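Extracellular ligand-binding receptor (Desulfitobacterium hafniense, PDB 4Q6B) probably serves as the substrate-binding component of an ABC transporter for amino acids, holding leucine in the cleft between its two lobes. Local coordinates at residues A64-F69 with I79-S84; F85-A90 with M101-S106. One frame throughout, in Å; residues are numbered along the deposited sequence.

Contact 1 of 2, residues A64-F69 with I79-S84; sequences AIAQAF and IGHRNS. With LEU (leucine), chain B.
A66 and H81 mark the closest pass of the two backbones, yet their CA atoms stay 9.3 Å apart, and it is the histidine side chain that spans the distance. Helix 59-70 here packs against the turn that leaves strand 75-79, part of the alternating beta-alpha layering of the periplasmic binding protein fold. A cis peptide joins G80 to H81, and G80 has a backbone conformation in which a CB would collide with the preceding carbonyl oxygen, so this bend calls for glycine. From there H81 reaches toward the helix. I65 and A66 meet its imidazole obliquely: CG2 of I65 lies 4.4 Å from CE1 of H81, and CB of A66 lies 4.5 Å from NE2 of H81. These are loose van der Waals touches, and the ring is held by its polar atoms instead, ND1 to D55 and NE2 to the hydroxyl of Y94, so both buried nitrogens are satisfied. Beyond the bend the same segment turns to the bound leucine. R82 runs extended from CG to NE, with CG anti to the backbone N (chi1 -174°), and lays one guanidinium face against the ligand's branched end, NH2 of R82 being 3.6 Å from CD2 of the leucine. At the start of helix 84-97, S84 grips the carboxylate twice: its backbone N donates almost straight to leucine O (2.9 Å, 170°), and its OG donates to leucine OXT at 2.6 Å.

Contact 2 of 2, residues F85-A90 with M101-S106; sequences FISIPA and MLSPAS. With LEU (leucine), chain B.
S87 and S106 meet hydroxyl to hydroxyl, S87 OG donating to S106 OG over 2.8 Å. Both side chains point toward each other from their backbones, and each OG stands anti to its own carbonyl carbon (chi1 -70° for S87, -64° for S106), which brings the two oxygens together and leaves CB of S87 3.9 Å from CB of S106. Neither hydroxyl stops there: S87 OG also takes the backbone N-H of H81, while S106 OG is bonded to the carbonyl of R82, so the buried pair belongs to a short polar chain. M101, a selenomethionine, packs beside S87 as an apolar neighbour to the polar cluster. The bend at chi3 carries CE of M101 to 4.1 Å from CB of S87; SE of M101, placed by the torsions before it, lies 3.9 Å from O of S87. The strongest partner of S103 is the carbonyl of H81. Within its own segment OG of S103 also receives the backbone N-H of A105, with A105 N 3.2 Å from S103 OG, and that of S106, with S106 N 3.0 Å from S103 OG, forming an ST turn and an ST motif. Replaced by an alanine, S103 would probably leave the two amides and the H81 carbonyl without their shared partner and the turn carrying A105 and S106 less firmly set. The turn also serves the ligand: the leucine amino N donates to A105 O over 3.0 Å. Helix 84-97 and strand 101-103 thus complete a beta-alpha-beta unit whose strand-end loop forms part of the amino-acid site of this leucine-binding protein family member.

How the contacts relate
Followed from the N terminus, the chain runs through helix 59-70 and strand 75-79 to close contact 1, then enters helix 84-97 and returns in strand 101-103 to close contact 2. The two loops stand in series, neither nested nor crossed, and their centres are 7 Å apart. Contact 1 ties a helix to the turn after the strand that follows it; contact 2 ties the next helix to the next strand of the same parallel sheet. The second segments of both lie side by side, with S84 OG packed 3.3 Å from S106 CB. The two neighbouring strand ends each lend residues to the leucine pocket, illustrating how sites form where parallel strands end.

Contact 1 of 2, residues A64-F69 with I79-S84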
loop_
_atom_site.group_PDB
_atom_site.type_symbol
_atom_site.label_atom_id
_atom_site.label_comp_id
_atom_site.label_asym_id
_atom_site.label_seq_id
_atom_site.Cartn_x
_atom_site.Cartn_y
_atom_site.Cartn_z
ATOM N N ALA A 64 2.675 -21.611 -2.303
ATOM C CA ALA A 64 3.832 -22.523 -2.214
ATOM C C ALA A 64 4.997 -21.870 -1.472
ATOM O O ALA A 64 5.677 -22.521 -0.658
ATOM C CB ALA A 64 4.264 -22.948 -3.609
ATOM N N ILE A 65 5.246 -20.598 -1.766
ATOM C CA ILE A 65 6.278 -19.823 -1.088
ATOM C C ILE A 65 5.934 -19.702 0.387
ATOM O O ILE A 65 6.826 -19.876 1.278
ATOM C CB ILE A 65 6.419 -18.431 -1.762
ATOM C CG1 ILE A 65 7.139 -18.603 -3.119
ATOM C CG2 ILE A 65 7.152 -17.400 -0.870
ATOM C CD1 ILE A 65 7.123 -17.357 -4.024
ATOM N N ALA A 66 4.649 -19.453 0.679
ATOM C CA ALA A 66 4.257 -19.231 2.088
ATOM C C ALA A 66 4.546 -20.495 2.906
ATOM O O ALA A 66 5.128 -20.414 4.019
ATOM C CB ALA A 66 2.729 -18.831 2.196
ATOM N N GLN A 67 4.150 -21.655 2.369
ATOM C CA GLN A 67 4.391 -22.922 3.031
ATOM C C GLN A 67 5.882 -23.182 3.151
ATOM O O GLN A 67 6.346 -23.656 4.172
ATOM C CB GLN A 67 3.696 -24.086 2.295
ATOM C CG GLN A 67 4.011 -25.491 2.836
ATOM C CD GLN A 67 3.861 -25.626 4.352
ATOM O OE1 GLN A 67 3.210 -24.802 5.010
ATOM N NE2 GLN A 67 4.492 -26.662 4.920
ATOM N N ALA A 68 6.641 -22.867 2.108
ATOM C CA ALA A 68 8.089 -23.083 2.192
ATOM C C ALA A 68 8.732 -22.218 3.269
ATOM O O ALA A 68 9.649 -22.700 3.986
ATOM C CB ALA A 68 8.743 -22.837 0.865
ATOM N N PHE A 69 8.331 -20.959 3.354
ATOM C CA PHE A 69 8.837 -20.122 4.472
ATOM C C PHE A 69 8.385 -20.661 5.814
ATOM O O PHE A 69 9.172 -20.773 6.772
ATOM C CB PHE A 69 8.378 -18.665 4.332
ATOM C CG PHE A 69 9.142 -17.879 3.313
ATOM C CD1 PHE A 69 10.472 -18.157 3.056
ATOM C CD2 PHE A 69 8.513 -16.870 2.594
ATOM C CE1 PHE A 69 11.219 -17.359 2.141
ATOM C CE2 PHE A 69 9.232 -16.072 1.667
ATOM C CZ PHE A 69 10.600 -16.337 1.420
ATOM N N ILE A 79 8.216 -10.694 4.979
ATOM C CA ILE A 79 7.741 -9.424 4.403
ATOM C C ILE A 79 7.044 -9.802 3.105
ATOM O O ILE A 79 7.641 -10.435 2.242
ATOM C CB ILE A 79 8.912 -8.454 4.083
ATOM C CG1 ILE A 79 9.509 -7.986 5.410
ATOM C CG2 ILE A 79 8.377 -7.186 3.387
ATOM C CD1 ILE A 79 10.762 -7.166 5.244
ATOM N N GLY A 80 5.765 -9.468 3.000
ATOM C CA GLY A 80 4.996 -9.751 1.796
ATOM C C GLY A 80 3.526 -9.943 2.185
ATOM O O GLY A 80 3.196 -9.689 3.336
ATOM N N HIS A 81 2.649 -10.322 1.233
ATOM C CA HIS A 81 2.954 -10.323 -0.208
ATOM C C HIS A 81 2.486 -8.952 -0.753
ATOM O O HIS A 81 2.122 -8.053 0.034
ATOM C CB HIS A 81 2.223 -11.484 -0.911
ATOM C CG HIS A 81 2.687 -12.845 -0.467
ATOM N ND1 HIS A 81 3.112 -13.808 -1.368
ATOM C CD2 HIS A 81 2.820 -13.402 0.765
ATOM C CE1 HIS A 81 3.484 -14.892 -0.714
ATOM N NE2 HIS A 81 3.315 -14.676 0.583
ATOM N N ARG A 82 2.485 -8.767 -2.070
ATOM C CA ARG A 82 2.123 -7.443 -2.622
ATOM C C ARG A 82 0.622 -7.383 -2.834
ATOM O O ARG A 82 -0.072 -6.487 -2.303
ATOM C CB ARG A 82 2.793 -7.232 -3.976
ATOM C CG ARG A 82 2.573 -5.820 -4.547
ATOM C CD ARG A 82 3.334 -5.675 -5.885
ATOM N NE ARG A 82 3.240 -4.348 -6.508
ATOM C CZ ARG A 82 2.377 -4.028 -7.465
ATOM N NH1 ARG A 82 2.379 -2.798 -7.971
ATOM N NH2 ARG A 82 1.514 -4.937 -7.905
ATOM N N ASN A 83 0.090 -8.366 -3.542
ATOM C CA ASN A 83 -1.315 -8.292 -3.946
ATOM C C ASN A 83 -2.189 -8.820 -2.827
ATOM O O ASN A 83 -1.894 -9.888 -2.268
ATOM C CB ASN A 83 -1.577 -9.182 -5.187
ATOM C CG ASN A 83 -0.737 -8.762 -6.379
ATOM O OD1 ASN A 83 0.423 -9.159 -6.480
ATOM N ND2 ASN A 83 -1.297 -7.922 -7.257
ATOM N N SER A 84 -3.266 -8.116 -2.503
ATOM C CA SER A 84 -4.153 -8.643 -1.450
ATOM C C SER A 84 -4.753 -10.018 -1.748
ATOM O O SER A 84 -4.960 -10.817 -0.826
ATOM C CB SER A 84 -5.285 -7.642 -1.152
ATOM O OG SER A 84 -4.777 -6.451 -0.582
HETATM N N LEU B . -2.741 -2.356 -2.964
HETATM C CA LEU B . -2.768 -3.456 -3.934
HETATM C C LEU B . -3.413 -4.691 -3.328
HETATM O O LEU B . -3.611 -5.694 -4.002
HETATM C CB LEU B . -1.341 -3.771 -4.384
HETATM C CG LEU B . -0.924 -2.522 -5.168
HETATM C CD1 LEU B . 0.426 -2.037 -4.730
HETATM C CD2 LEU B . -0.985 -2.693 -6.680
HETATM O OXT LEU B . -3.777 -4.657 -2.143
#

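Contact 2 of 2, residues F85-A90 with M101-S106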
loop_
_atom_site.group_PDB
_atom_site.type_symbol
_atom_site.label_atom_id
_atom_site.label_comp_id
_atom_site.label_asym_id
_atom_site.label_seq_id
_atom_site.Cartn_x
_atom_site.Cartn_y
_atom_site.Cartn_z
ATOM N N PHE A 85 -5.034 -10.345 -3.016
ATOM C CA PHE A 85 -5.614 -11.673 -3.281
ATOM C C PHE A 85 -4.653 -12.829 -3.025
ATOM O O PHE A 85 -5.078 -14.000 -2.953
ATOM C CB PHE A 85 -6.212 -11.756 -4.680
ATOM C CG PHE A 85 -5.177 -11.977 -5.768
ATOM C CD1 PHE A 85 -4.905 -13.255 -6.218
ATOM C CD2 PHE A 85 -4.505 -10.905 -6.338
ATOM C CE1 PHE A 85 -3.967 -13.489 -7.224
ATOM C CE2 PHE A 85 -3.538 -11.138 -7.355
ATOM C CZ PHE A 85 -3.285 -12.431 -7.774
ATOM N N ILE A 86 -3.370 -12.508 -2.898
ATOM C CA ILE A 86 -2.360 -13.469 -2.447
ATOM C C ILE A 86 -2.102 -13.355 -0.958
ATOM O O ILE A 86 -2.111 -14.357 -0.253
ATOM C CB ILE A 86 -1.071 -13.283 -3.281
ATOM C CG1 ILE A 86 -1.445 -13.367 -4.758
ATOM C CG2 ILE A 86 0.045 -14.310 -2.856
ATOM C CD1 ILE A 86 -0.218 -13.361 -5.666
ATOM N N SER A 87 -1.936 -12.143 -0.429
ATOM C CA SER A 87 -1.659 -12.016 1.006
ATOM C C SER A 87 -2.776 -12.593 1.886
ATOM O O SER A 87 -2.500 -13.204 2.932
ATOM C CB SER A 87 -1.436 -10.541 1.386
ATOM O OG SER A 87 -0.223 -10.054 0.859
ATOM N N ILE A 88 -4.032 -12.370 1.521
ATOM C CA ILE A 88 -5.118 -12.847 2.377
ATOM C C ILE A 88 -5.094 -14.389 2.575
ATOM O O ILE A 88 -5.044 -14.873 3.714
ATOM C CB ILE A 88 -6.482 -12.321 1.863
ATOM C CG1 ILE A 88 -6.519 -10.784 2.027
ATOM C CG2 ILE A 88 -7.651 -13.017 2.550
ATOM C CD1 ILE A 88 -7.712 -10.196 1.229
ATOM N N PRO A 89 -5.061 -15.164 1.488
ATOM C CA PRO A 89 -4.966 -16.611 1.791
ATOM C C PRO A 89 -3.586 -17.042 2.311
ATOM O O PRO A 89 -3.519 -17.954 3.171
ATOM C CB PRO A 89 -5.270 -17.287 0.448
ATOM C CG PRO A 89 -5.085 -16.246 -0.571
ATOM C CD PRO A 89 -5.348 -14.894 0.063
ATOM N N ALA A 90 -2.505 -16.420 1.825
ATOM C CA ALA A 90 -1.175 -16.810 2.323
ATOM C C ALA A 90 -1.057 -16.541 3.834
ATOM O O ALA A 90 -0.443 -17.313 4.548
ATOM C CB ALA A 90 -0.048 -16.054 1.592
HETATM N N MSE A 101 3.775 -12.303 9.161
HETATM C CA MSE A 101 3.739 -11.851 7.781
HETATM C C MSE A 101 3.479 -10.353 7.827
HETATM O O MSE A 101 2.514 -9.926 8.440
HETATM C CB MSE A 101 2.597 -12.522 7.016
HETATM C CG MSE A 101 2.732 -12.288 5.517
HETATM SE SE MSE A 101 1.008 -12.445 4.560
HETATM C CE MSE A 101 0.386 -10.653 5.020
ATOM N N LEU A 102 4.368 -9.552 7.254
ATOM C CA LEU A 102 4.186 -8.077 7.335
ATOM C C LEU A 102 4.113 -7.574 5.898
ATOM O O LEU A 102 5.124 -7.645 5.194
ATOM C CB LEU A 102 5.344 -7.440 8.105
ATOM C CG LEU A 102 5.425 -5.913 8.122
ATOM C CD1 LEU A 102 4.236 -5.305 8.802
ATOM C CD2 LEU A 102 6.697 -5.467 8.893
ATOM N N SER A 103 2.942 -7.121 5.458
ATOM C CA SER A 103 2.790 -6.680 4.083
ATOM C C SER A 103 3.012 -5.201 3.901
ATOM O O SER A 103 2.410 -4.375 4.547
ATOM C CB SER A 103 1.426 -7.031 3.491
ATOM O OG SER A 103 1.357 -6.590 2.150
ATOM N N PRO A 104 3.967 -4.918 2.921
ATOM C CA PRO A 104 4.139 -3.489 2.669
ATOM C C PRO A 104 3.311 -2.982 1.492
ATOM O O PRO A 104 3.583 -1.899 1.014
ATOM C CB PRO A 104 5.627 -3.371 2.365
ATOM C CG PRO A 104 5.904 -4.558 1.537
ATOM C CD PRO A 104 5.034 -5.651 2.066
ATOM N N ALA A 105 2.407 -3.790 0.956
ATOM C CA ALA A 105 1.556 -3.308 -0.117
ATOM C C ALA A 105 0.069 -3.674 -0.140
ATOM O O ALA A 105 -0.692 -3.046 -0.847
ATOM C CB ALA A 105 2.192 -3.614 -1.456
ATOM N N SER A 106 -0.339 -4.691 0.613
ATOM C CA SER A 106 -1.700 -5.180 0.470
ATOM C C SER A 106 -2.642 -4.323 1.293
ATOM O O SER A 106 -2.571 -4.334 2.500
ATOM C CB SER A 106 -1.802 -6.645 0.919
ATOM O OG SER A 106 -1.034 -7.500 0.100
HETATM N N LEU B . -2.741 -2.356 -2.964
HETATM C CA LEU B . -2.768 -3.456 -3.934
HETATM C C LEU B . -3.413 -4.691 -3.328
HETATM O O LEU B . -3.611 -5.694 -4.002
HETATM C CB LEU B . -1.341 -3.771 -4.384
HETATM C CG LEU B . -0.924 -2.522 -5.168
HETATM C CD1 LEU B . 0.426 -2.037 -4.730
HETATM C CD2 LEU B . -0.985 -2.693 -6.680
HETATM O OXT LEU B . -3.777 -4.657 -2.143
#